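Local atomic coordinates of similar to sp|P32453 Saccharomyces cerevisiae YNL315c ATP11 (Candida glabrata CBS 138, PDB entry 2P4F), a protein that probably acts as a mitochondrial chaperone of the ATP11 family, binding unfolded protein, in yeast the F1 beta subunit during assembly of the ATP synthase. Residues A[150-161]-A[250-259]. Residues are numbered along the deposited sequence; the frame is centred on the assembly and turned at random.
Sequences YAVKNPLFVLPL and LLLNVQRFYG
Y258, just past the end of helix 244-257, reaches into the turn between helix 140-153 and strand 156-162. From its CB, CG is set anti to its own carbonyl carbon and beside the backbone N, which leads the CD1/CE1 edge of the ring along Y150 and A151 to N154. Y258 CD1 lies 4.0 Å from Y150 CB. Next, Y258 CE1 passes A151 CA at 3.7 Å and comes 3.0 Å from N154 O, close to the ring plane. Beyond CZ, Y258 OH donates to N154 O over 2.7 Å, approaching almost in line with the carbonyl (163°). On the other edge Y258 CE2 is 4.2 Å from F157 CB, which also borders the hydroxyl. The turn is held from within too, since N154 ND2 bonds to Y150 O on a lone pair in the carbonyl plane. Y150 CD2 also lies 3.5 Å from G259 CA.

Farther along the strand, F157 CE2 sits 3.4 Å from F257 CD1, over one face of the F257 ring and offset toward its rim; with the two planes inclined at 48°, this is an oblique aromatic pair. The two methyls of L159 go to different partners: CD2 to the F257 ring, while L159 CD1 points at the helix, 3.7 Å from V254 CG2, with L250 O beside it on the same side. L250 CD2 in turn packs against L159 CB and P160 O. A water accepts from N253 ND2 and donates to P160 O, while N253 OD1 takes both NE and NH1 of R256, a side-on grip that would hold the amide's rotation.

Helix 287-295 adds L290 to F157 and L293 to F257, and W186 meets the Y258 ring edge-to-face. Segment 250-257 runs across strand segment 156-161 at 138° between their N-to-C directions, closer to antiparallel than parallel: a helix packed on an outermost strand of the six-stranded antiparallel sheet, at one margin of the ATP11 half barrel.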
loop_
_atom_site.group_PDB
_atom_site.type_symbol
_atom_site.label_atom_id
_atom_site.label_comp_id
_atom_site.label_asym_id
_atom_site.label_seq_id
_atom_site.Cartn_x
_atom_site.Cartn_y
_atom_site.Cartn_z
ATOM N N TYR A 150 -10.995 1.397 4.937
ATOM C CA TYR A 150 -11.278 0.117 4.254
ATOM C C TYR A 150 -10.218 -0.913 4.607
ATOM O O TYR A 150 -10.564 -2.105 4.674
ATOM C CB TYR A 150 -11.307 0.307 2.749
ATOM C CG TYR A 150 -12.629 0.850 2.249
ATOM C CD1 TYR A 150 -13.723 -0.018 2.169
ATOM C CD2 TYR A 150 -12.791 2.161 1.862
ATOM C CE1 TYR A 150 -14.965 0.407 1.717
ATOM C CE2 TYR A 150 -14.036 2.616 1.395
ATOM C CZ TYR A 150 -15.087 1.729 1.336
ATOM O OH TYR A 150 -16.322 2.120 0.895
ATOM N N ALA A 151 -8.985 -0.527 4.835
ATOM C CA ALA A 151 -7.884 -1.483 5.103
ATOM C C ALA A 151 -8.134 -2.155 6.445
ATOM O O ALA A 151 -7.856 -3.362 6.580
ATOM C CB ALA A 151 -6.567 -0.749 5.083
ATOM N N VAL A 152 -8.579 -1.417 7.443
ATOM C CA VAL A 152 -8.809 -2.054 8.766
ATOM C C VAL A 152 -9.882 -3.132 8.669
ATOM O O VAL A 152 -9.757 -4.241 9.185
ATOM C CB VAL A 152 -9.207 -1.003 9.831
ATOM C CG1 VAL A 152 -9.772 -1.693 11.069
ATOM C CG2 VAL A 152 -7.999 -0.126 10.177
ATOM N N LYS A 153 -10.968 -2.811 7.954
ATOM C CA LYS A 153 -12.105 -3.755 7.855
ATOM C C LYS A 153 -11.821 -4.857 6.843
ATOM O O LYS A 153 -12.469 -5.890 6.954
ATOM C CB LYS A 153 -13.364 -2.968 7.416
ATOM C CG LYS A 153 -13.867 -2.112 8.581
ATOM C CD LYS A 153 -15.099 -1.333 8.302
ATOM C CE LYS A 153 -15.688 -0.983 9.689
ATOM N NZ LYS A 153 -14.832 -1.652 10.728
ATOM N N ASN A 154 -10.925 -4.665 5.891
ATOM C CA ASN A 154 -10.703 -5.587 4.779
ATOM C C ASN A 154 -9.207 -5.799 4.564
ATOM O O ASN A 154 -8.706 -5.411 3.512
ATOM C CB ASN A 154 -11.329 -5.012 3.494
ATOM C CG ASN A 154 -12.827 -4.734 3.650
ATOM O OD1 ASN A 154 -13.643 -5.651 3.543
ATOM N ND2 ASN A 154 -13.134 -3.463 3.897
ATOM N N PRO A 155 -8.500 -6.331 5.537
ATOM C CA PRO A 155 -7.034 -6.267 5.536
ATOM C C PRO A 155 -6.340 -7.233 4.590
ATOM O O PRO A 155 -5.108 -7.155 4.483
ATOM C CB PRO A 155 -6.647 -6.549 7.002
ATOM C CG PRO A 155 -7.754 -7.478 7.468
ATOM C CD PRO A 155 -9.000 -6.906 6.812
ATOM N N LEU A 156 -7.062 -8.110 3.892
ATOM C CA LEU A 156 -6.414 -9.079 3.014
ATOM C C LEU A 156 -7.031 -8.966 1.635
ATOM O O LEU A 156 -8.255 -8.807 1.516
ATOM C CB LEU A 156 -6.600 -10.488 3.587
ATOM C CG LEU A 156 -5.854 -11.593 2.823
ATOM C CD1 LEU A 156 -4.342 -11.402 2.940
ATOM C CD2 LEU A 156 -6.274 -12.983 3.346
ATOM N N PHE A 157 -6.241 -9.075 0.589
ATOM C CA PHE A 157 -6.842 -9.112 -0.745
ATOM C C PHE A 157 -5.915 -9.898 -1.667
ATOM O O PHE A 157 -4.839 -10.321 -1.242
ATOM C CB PHE A 157 -7.112 -7.712 -1.276
ATOM C CG PHE A 157 -8.152 -7.628 -2.408
ATOM C CD1 PHE A 157 -9.356 -8.355 -2.328
ATOM C CD2 PHE A 157 -7.926 -6.832 -3.499
ATOM C CE1 PHE A 157 -10.331 -8.266 -3.331
ATOM C CE2 PHE A 157 -8.896 -6.724 -4.504
ATOM C CZ PHE A 157 -10.086 -7.439 -4.397
ATOM N N VAL A 158 -6.374 -10.140 -2.898
ATOM C CA VAL A 158 -5.520 -10.750 -3.932
ATOM C C VAL A 158 -5.556 -9.846 -5.133
ATOM O O VAL A 158 -6.646 -9.302 -5.452
ATOM C CB VAL A 158 -6.055 -12.152 -4.296
ATOM C CG1 VAL A 158 -5.305 -12.710 -5.468
ATOM C CG2 VAL A 158 -5.924 -13.039 -3.048
ATOM N N LEU A 159 -4.415 -9.632 -5.802
ATOM C CA LEU A 159 -4.411 -8.870 -7.021
ATOM C C LEU A 159 -3.601 -9.599 -8.070
ATOM O O LEU A 159 -2.604 -10.226 -7.730
ATOM C CB LEU A 159 -3.732 -7.488 -6.856
ATOM C CG LEU A 159 -4.508 -6.426 -6.104
ATOM C CD1 LEU A 159 -3.586 -5.204 -5.912
ATOM C CD2 LEU A 159 -5.800 -6.003 -6.800
ATOM N N PRO A 160 -3.978 -9.469 -9.327
ATOM C CA PRO A 160 -3.143 -10.066 -10.344
ATOM C C PRO A 160 -1.992 -9.132 -10.733
ATOM O O PRO A 160 -2.114 -7.908 -10.811
ATOM C CB PRO A 160 -4.123 -10.168 -11.537
ATOM C CG PRO A 160 -5.024 -8.982 -11.351
ATOM C CD PRO A 160 -5.166 -8.766 -9.870
ATOM N N LEU A 161 -0.862 -9.756 -10.982
ATOM C CA LEU A 161 0.213 -9.079 -11.687
ATOM C C LEU A 161 0.263 -9.620 -13.129
ATOM O O LEU A 161 0.571 -10.791 -13.403
ATOM C CB LEU A 161 1.481 -9.282 -10.873
ATOM C CG LEU A 161 2.768 -8.692 -11.406
ATOM C CD1 LEU A 161 2.530 -7.204 -11.671
ATOM C CD2 LEU A 161 3.896 -8.937 -10.413
ATOM N N LEU A 250 0.802 -2.371 -9.027
ATOM C CA LEU A 250 0.064 -3.062 -7.959
ATOM C C LEU A 250 -0.412 -2.067 -6.914
ATOM O O LEU A 250 -1.541 -2.142 -6.441
ATOM C CB LEU A 250 0.934 -4.122 -7.268
ATOM C CG LEU A 250 1.154 -5.378 -8.114
ATOM C CD1 LEU A 250 2.329 -6.221 -7.592
ATOM C CD2 LEU A 250 -0.111 -6.230 -8.192
ATOM N N LEU A 251 0.444 -1.115 -6.527
ATOM C CA LEU A 251 0.034 -0.132 -5.523
ATOM C C LEU A 251 -1.116 0.712 -6.046
ATOM O O LEU A 251 -2.052 1.039 -5.306
ATOM C CB LEU A 251 1.256 0.728 -5.181
ATOM C CG LEU A 251 0.948 1.923 -4.279
ATOM C CD1 LEU A 251 0.349 1.446 -2.963
ATOM C CD2 LEU A 251 2.235 2.682 -4.085
ATOM N N LEU A 252 -1.068 1.076 -7.324
ATOM C CA LEU A 252 -2.217 1.821 -7.884
ATOM C C LEU A 252 -3.514 1.014 -7.767
ATOM O O LEU A 252 -4.580 1.555 -7.400
ATOM C CB LEU A 252 -1.893 2.208 -9.324
ATOM C CG LEU A 252 -1.799 3.679 -9.696
ATOM C CD1 LEU A 252 -1.194 4.506 -8.562
ATOM C CD2 LEU A 252 -1.014 3.795 -11.006
ATOM N N ASN A 253 -3.410 -0.302 -8.060
ATOM C CA ASN A 253 -4.612 -1.116 -7.934
ATOM C C ASN A 253 -5.009 -1.309 -6.485
ATOM O O ASN A 253 -6.216 -1.393 -6.173
ATOM C CB ASN A 253 -4.388 -2.448 -8.677
ATOM C CG ASN A 253 -5.186 -2.505 -9.974
ATOM O OD1 ASN A 253 -6.134 -1.731 -10.195
ATOM N ND2 ASN A 253 -4.856 -3.421 -10.860
ATOM N N VAL A 254 -4.051 -1.356 -5.555
ATOM C CA VAL A 254 -4.486 -1.386 -4.144
ATOM C C VAL A 254 -5.334 -0.160 -3.827
ATOM O O VAL A 254 -6.381 -0.304 -3.215
ATOM C CB VAL A 254 -3.280 -1.415 -3.192
ATOM C CG1 VAL A 254 -3.682 -1.186 -1.751
ATOM C CG2 VAL A 254 -2.524 -2.751 -3.299
ATOM N N GLN A 255 -4.881 1.002 -4.313
ATOM C CA GLN A 255 -5.656 2.210 -4.063
ATOM C C GLN A 255 -7.045 2.119 -4.685
ATOM O O GLN A 255 -8.049 2.573 -4.125
ATOM C CB GLN A 255 -4.917 3.413 -4.650
ATOM C CG GLN A 255 -3.606 3.681 -3.909
ATOM C CD GLN A 255 -2.872 4.888 -4.455
ATOM O OE1 GLN A 255 -1.719 5.122 -4.116
ATOM N NE2 GLN A 255 -3.576 5.652 -5.297
ATOM N N ARG A 256 -7.170 1.541 -5.881
ATOM C CA ARG A 256 -8.471 1.515 -6.559
ATOM C C ARG A 256 -9.459 0.632 -5.819
ATOM O O ARG A 256 -10.645 0.955 -5.754
ATOM C CB ARG A 256 -8.314 1.036 -8.021
ATOM C CG ARG A 256 -7.565 2.070 -8.885
ATOM C CD ARG A 256 -7.898 1.973 -10.366
ATOM N NE ARG A 256 -7.632 0.595 -10.851
ATOM C CZ ARG A 256 -7.977 0.266 -12.095
ATOM N NH1 ARG A 256 -7.756 -0.963 -12.546
ATOM N NH2 ARG A 256 -8.539 1.172 -12.911
ATOM N N PHE A 257 -8.983 -0.500 -5.290
ATOM C CA PHE A 257 -9.879 -1.414 -4.576
ATOM C C PHE A 257 -10.159 -0.918 -3.157
ATOM O O PHE A 257 -11.282 -1.080 -2.649
ATOM C CB PHE A 257 -9.289 -2.831 -4.559
ATOM C CG PHE A 257 -9.513 -3.505 -5.914
ATOM C CD1 PHE A 257 -10.671 -4.251 -6.127
ATOM C CD2 PHE A 257 -8.576 -3.381 -6.930
ATOM C CE1 PHE A 257 -10.829 -4.847 -7.372
ATOM C CE2 PHE A 257 -8.741 -3.959 -8.177
ATOM C CZ PHE A 257 -9.898 -4.707 -8.405
ATOM N N TYR A 258 -9.171 -0.245 -2.526
ATOM C CA TYR A 258 -9.362 0.188 -1.144
ATOM C C TYR A 258 -9.996 1.566 -1.071
ATOM O O TYR A 258 -9.583 2.496 -0.440
ATOM C CB TYR A 258 -8.019 0.126 -0.399
ATOM C CG TYR A 258 -7.783 -1.308 0.061
ATOM C CD1 TYR A 258 -8.183 -1.720 1.330
ATOM C CD2 TYR A 258 -7.174 -2.243 -0.798
ATOM C CE1 TYR A 258 -7.980 -3.032 1.755
ATOM C CE2 TYR A 258 -6.959 -3.576 -0.382
ATOM C CZ TYR A 258 -7.366 -3.931 0.901
ATOM O OH TYR A 258 -7.156 -5.240 1.298
ATOM N N GLY A 259 -11.139 1.732 -1.698
ATOM C CA GLY A 259 -11.867 2.979 -1.396
ATOM C C GLY A 259 -11.884 3.790 -2.681
ATOM O O GLY A 259 -12.584 4.809 -2.757
HETATM O O HOH W 1 -2.922 -5.351 -10.708
#